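Long-range contact in ABC transporter, solute-binding protein (Staphylococcus aureus, PDB 6LKK), which binds glucose 6-phosphate as the extracellular solute-binding partner of a two-component sensing system and belongs to the periplasmic-binding-protein superfamily: residues M98-I112 with V177-Q190. Residues are numbered along the deposited sequence; the frame is centred on the assembly and turned at random.
Sequences MPTVIVVNSDLQGDI and VAKGKYYAGLSYEQ. With G6P (6-O-phosphono-alpha-D-glucopyranose), chain B.
Val101 and Ser187 exchange two backbone hydrogen bonds, as do Val103 and Gly185, pairing strand 92-105 with strand 184-188 as an antiparallel ladder in the periplasmic-binding-protein fold. The ladder illustrates how one strand pair can link a binding cleft to a distant loop.

At the cleft end, Met98 repays following atom by atom. Its CB lies 3.5 Å from O2 of the bound glucose 6-phosphate; CG touches both that oxygen and Tyr188 CD2. Bends at chi2 (69°) and chi3 (72°) then turn the chain from the sugar, bringing SD to the edge of the Tyr188 ring, a Met-aromatic contact, where it also accepts a weak hydrogen bond from Gln190 N, 3.6 Å away. The terminal CE rests on Gln190 CG at 3.5 Å. Tyr188, at the N-cap of helix 189-197, lays one ring face against the sugar, whose O5 sits 3.4 Å above the ring plane, while Thr139, itself a sugar-binding residue, packs against the Tyr188 side chain.

At the far end, Leu108 CB lies over the centre of the Tyr183 ring in a CH-pi contact. Asn105 OD1 accepts from Asp107 N, an Asx turn, and from Leu108 N, which extends it to an Asx motif, the two donors coming from opposite faces of the carboxamide plane, and Asn105 ND2 donates almost straight (169°) to Val177 O at 2.9 Å.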
# COMPACT_ATOMS: atom_id res chain seq x y z
N MET A 98 1.49 6.04 1.37
CA MET A 98 0.21 5.60 0.81
C MET A 98 -0.85 5.60 1.89
O MET A 98 -0.91 4.66 2.71
CB MET A 98 0.33 4.22 0.18
CG MET A 98 -0.88 3.83 -0.65
SD MET A 98 -1.02 4.79 -2.16
CE MET A 98 0.33 4.09 -3.10
N PRO A 99 -1.71 6.62 1.95
CA PRO A 99 -2.85 6.55 2.86
C PRO A 99 -3.78 5.41 2.48
O PRO A 99 -4.06 5.17 1.30
CB PRO A 99 -3.53 7.91 2.67
CG PRO A 99 -2.49 8.80 2.09
CD PRO A 99 -1.63 7.91 1.25
N THR A 100 -4.24 4.69 3.50
CA THR A 100 -5.39 3.81 3.31
C THR A 100 -6.66 4.65 3.40
O THR A 100 -6.69 5.69 4.06
CB THR A 100 -5.40 2.70 4.36
OG1 THR A 100 -5.46 3.26 5.67
CG2 THR A 100 -4.14 1.85 4.24
N VAL A 101 -7.70 4.22 2.69
CA VAL A 101 -8.91 5.01 2.56
C VAL A 101 -10.13 4.10 2.55
O VAL A 101 -10.04 2.89 2.31
CB VAL A 101 -8.92 5.87 1.27
CG1 VAL A 101 -7.71 6.81 1.24
CG2 VAL A 101 -8.94 4.99 0.03
N ILE A 102 -11.27 4.70 2.83
CA ILE A 102 -12.57 4.11 2.54
C ILE A 102 -13.01 4.64 1.18
O ILE A 102 -12.89 5.84 0.90
CB ILE A 102 -13.60 4.46 3.63
CG1 ILE A 102 -13.19 3.86 4.97
CG2 ILE A 102 -15.00 3.98 3.23
CD1 ILE A 102 -13.98 4.40 6.14
N VAL A 103 -13.52 3.75 0.33
CA VAL A 103 -14.10 4.15 -0.94
C VAL A 103 -15.60 3.89 -0.88
O VAL A 103 -16.05 2.86 -0.37
CB VAL A 103 -13.46 3.41 -2.13
CG1 VAL A 103 -12.04 3.93 -2.35
CG2 VAL A 103 -13.47 1.90 -1.92
N VAL A 104 -16.37 4.85 -1.37
CA VAL A 104 -17.83 4.83 -1.32
C VAL A 104 -18.35 4.98 -2.74
O VAL A 104 -17.84 5.80 -3.51
CB VAL A 104 -18.37 5.95 -0.41
CG1 VAL A 104 -19.90 5.93 -0.39
CG2 VAL A 104 -17.80 5.82 0.99
N ASN A 105 -19.37 4.20 -3.09
CA ASN A 105 -20.03 4.37 -4.38
C ASN A 105 -21.03 5.51 -4.24
O ASN A 105 -22.00 5.40 -3.49
CB ASN A 105 -20.70 3.08 -4.83
CG ASN A 105 -21.36 3.21 -6.19
OD1 ASN A 105 -22.22 4.07 -6.39
ND2 ASN A 105 -20.93 2.40 -7.15
N SER A 106 -20.78 6.60 -4.97
CA SER A 106 -21.57 7.81 -4.82
C SER A 106 -22.89 7.77 -5.58
O SER A 106 -23.72 8.67 -5.39
CB SER A 106 -20.74 9.02 -5.27
OG SER A 106 -20.25 8.83 -6.59
N ASP A 107 -23.10 6.77 -6.43
CA ASP A 107 -24.41 6.57 -7.04
C ASP A 107 -25.34 5.74 -6.16
O ASP A 107 -26.56 5.94 -6.20
CB ASP A 107 -24.27 5.91 -8.41
CG ASP A 107 -23.95 6.90 -9.51
OD1 ASP A 107 -23.94 8.12 -9.24
OD2 ASP A 107 -23.71 6.47 -10.66
N LEU A 108 -24.79 4.82 -5.38
CA LEU A 108 -25.59 4.02 -4.45
C LEU A 108 -25.78 4.69 -3.11
O LEU A 108 -26.76 4.40 -2.41
CB LEU A 108 -24.94 2.65 -4.23
CG LEU A 108 -24.82 1.74 -5.45
CD1 LEU A 108 -23.98 0.53 -5.12
CD2 LEU A 108 -26.20 1.32 -5.93
N GLN A 109 -24.88 5.60 -2.74
CA GLN A 109 -24.85 6.12 -1.38
C GLN A 109 -26.15 6.82 -1.01
O GLN A 109 -26.68 6.63 0.09
CB GLN A 109 -23.67 7.08 -1.23
CG GLN A 109 -23.49 7.64 0.16
CD GLN A 109 -22.27 8.54 0.26
OE1 GLN A 109 -21.75 9.01 -0.75
NE2 GLN A 109 -21.82 8.78 1.48
N GLY A 110 -26.68 7.64 -1.92
CA GLY A 110 -27.85 8.43 -1.58
C GLY A 110 -27.55 9.32 -0.39
O GLY A 110 -26.52 10.00 -0.33
N ASP A 111 -28.46 9.32 0.58
CA ASP A 111 -28.33 10.16 1.77
C ASP A 111 -27.53 9.51 2.88
O ASP A 111 -27.39 10.11 3.95
CB ASP A 111 -29.72 10.55 2.29
CG ASP A 111 -30.47 11.46 1.33
OD1 ASP A 111 -29.81 12.24 0.61
OD2 ASP A 111 -31.71 11.38 1.30
N ILE A 112 -27.01 8.30 2.67
CA ILE A 112 -26.22 7.63 3.70
C ILE A 112 -24.94 8.41 3.93
O ILE A 112 -24.20 8.70 2.99
CB ILE A 112 -25.91 6.18 3.29
CG1 ILE A 112 -27.20 5.39 3.04
CG2 ILE A 112 -25.08 5.49 4.37
CD1 ILE A 112 -26.97 4.09 2.30
N VAL A 177 -16.69 -1.96 -5.67
CA VAL A 177 -17.32 -0.73 -5.21
C VAL A 177 -17.59 0.19 -6.39
O VAL A 177 -18.70 0.71 -6.55
CB VAL A 177 -16.45 -0.03 -4.15
CG1 VAL A 177 -17.00 1.35 -3.81
CG2 VAL A 177 -16.37 -0.87 -2.88
N ALA A 178 -16.58 0.40 -7.24
CA ALA A 178 -16.73 1.30 -8.38
C ALA A 178 -17.84 0.83 -9.31
O ALA A 178 -18.56 1.66 -9.89
CB ALA A 178 -15.41 1.42 -9.13
N LYS A 179 -17.99 -0.48 -9.48
CA LYS A 179 -18.98 -1.04 -10.39
C LYS A 179 -20.34 -1.25 -9.73
O LYS A 179 -21.25 -1.77 -10.38
CB LYS A 179 -18.47 -2.36 -10.96
CG LYS A 179 -17.33 -2.18 -11.96
CD LYS A 179 -16.85 -3.51 -12.51
CE LYS A 179 -15.74 -3.31 -13.53
NZ LYS A 179 -15.28 -4.60 -14.11
N GLY A 180 -20.50 -0.87 -8.47
CA GLY A 180 -21.80 -0.88 -7.83
C GLY A 180 -22.20 -2.18 -7.17
O GLY A 180 -23.39 -2.35 -6.87
N LYS A 181 -21.26 -3.10 -6.94
CA LYS A 181 -21.60 -4.33 -6.24
C LYS A 181 -21.61 -4.13 -4.73
O LYS A 181 -22.30 -4.86 -4.02
CB LYS A 181 -20.62 -5.44 -6.62
CG LYS A 181 -20.96 -6.79 -6.00
CD LYS A 181 -19.98 -7.86 -6.43
CE LYS A 181 -20.36 -9.21 -5.85
NZ LYS A 181 -19.37 -10.27 -6.18
N TYR A 182 -20.86 -3.15 -4.23
CA TYR A 182 -20.84 -2.82 -2.82
C TYR A 182 -21.01 -1.31 -2.65
O TYR A 182 -20.62 -0.53 -3.51
CB TYR A 182 -19.53 -3.26 -2.15
CG TYR A 182 -19.30 -4.75 -2.17
CD1 TYR A 182 -19.99 -5.59 -1.30
CD2 TYR A 182 -18.39 -5.31 -3.05
CE1 TYR A 182 -19.78 -6.96 -1.32
CE2 TYR A 182 -18.17 -6.68 -3.07
CZ TYR A 182 -18.87 -7.49 -2.21
OH TYR A 182 -18.66 -8.85 -2.23
N TYR A 183 -21.60 -0.93 -1.52
CA TYR A 183 -21.77 0.48 -1.21
C TYR A 183 -20.44 1.14 -0.85
O TYR A 183 -20.25 2.33 -1.12
CB TYR A 183 -22.76 0.65 -0.06
CG TYR A 183 -24.21 0.62 -0.49
CD1 TYR A 183 -24.70 -0.43 -1.26
CD2 TYR A 183 -25.08 1.63 -0.12
CE1 TYR A 183 -26.02 -0.46 -1.65
CE2 TYR A 183 -26.41 1.60 -0.51
CZ TYR A 183 -26.87 0.55 -1.27
OH TYR A 183 -28.19 0.53 -1.66
N ALA A 184 -19.53 0.39 -0.24
CA ALA A 184 -18.27 0.97 0.20
C ALA A 184 -17.27 -0.15 0.44
O ALA A 184 -17.63 -1.33 0.52
CB ALA A 184 -18.44 1.82 1.46
N GLY A 185 -16.00 0.22 0.55
CA GLY A 185 -14.95 -0.76 0.76
C GLY A 185 -13.71 -0.12 1.34
O GLY A 185 -13.56 1.10 1.38
N LEU A 186 -12.80 -0.99 1.80
CA LEU A 186 -11.54 -0.57 2.39
C LEU A 186 -10.43 -0.74 1.35
O LEU A 186 -10.14 -1.86 0.93
CB LEU A 186 -11.24 -1.38 3.65
CG LEU A 186 -12.29 -1.32 4.76
CD1 LEU A 186 -11.73 -1.96 6.02
CD2 LEU A 186 -12.75 0.10 5.04
N SER A 187 -9.82 0.37 0.96
CA SER A 187 -8.90 0.40 -0.17
C SER A 187 -7.69 1.26 0.21
O SER A 187 -7.38 1.46 1.39
CB SER A 187 -9.63 0.91 -1.42
OG SER A 187 -8.78 0.96 -2.55
N TYR A 188 -6.98 1.75 -0.80
CA TYR A 188 -5.87 2.66 -0.58
C TYR A 188 -5.91 3.74 -1.65
O TYR A 188 -6.55 3.60 -2.69
CB TYR A 188 -4.52 1.94 -0.55
CG TYR A 188 -4.12 1.23 -1.83
CD1 TYR A 188 -4.57 -0.06 -2.10
CD2 TYR A 188 -3.28 1.83 -2.75
CE1 TYR A 188 -4.20 -0.72 -3.25
CE2 TYR A 188 -2.90 1.18 -3.91
CZ TYR A 188 -3.36 -0.09 -4.16
OH TYR A 188 -3.00 -0.75 -5.31
N GLU A 189 -5.18 4.83 -1.38
CA GLU A 189 -5.40 6.08 -2.10
C GLU A 189 -5.21 5.93 -3.60
O GLU A 189 -6.04 6.40 -4.39
CB GLU A 189 -4.45 7.14 -1.54
CG GLU A 189 -4.75 8.55 -2.01
CD GLU A 189 -3.93 9.57 -1.27
OE1 GLU A 189 -2.70 9.60 -1.46
OE2 GLU A 189 -4.52 10.34 -0.48
N GLN A 190 -4.11 5.30 -4.03
CA GLN A 190 -3.82 5.24 -5.47
C GLN A 190 -4.84 4.39 -6.22
O GLN A 190 -5.22 4.71 -7.35
CB GLN A 190 -2.40 4.72 -5.70
CG GLN A 190 -1.34 5.79 -5.67
CD GLN A 190 -1.61 6.89 -6.67
OE1 GLN A 190 -1.85 6.63 -7.85
NE2 GLN A 190 -1.61 8.13 -6.20
C1 G6P B . -1.02 -1.32 0.19
C2 G6P B . 0.32 -0.60 -0.10
C3 G6P B . 0.75 -0.62 -1.53
C4 G6P B . 0.40 -1.89 -2.16
C5 G6P B . -1.12 -2.00 -2.25
C6 G6P B . -1.52 -3.35 -2.76
O1 G6P B . -1.87 -0.48 0.90
O2 G6P B . 0.24 0.77 0.32
O3 G6P B . 2.23 -0.44 -1.58
O4 G6P B . 0.94 -1.95 -3.50
O5 G6P B . -1.79 -1.81 -0.95
O6 G6P B . -1.00 -4.34 -1.89
P G6P B . -2.01 -5.54 -1.29
O1P G6P B . -1.16 -6.52 -0.50
O2P G6P B . -2.70 -6.28 -2.46
O3P G6P B . -3.04 -4.94 -0.40
O HOH W 1 -28.74 2.96 -3.40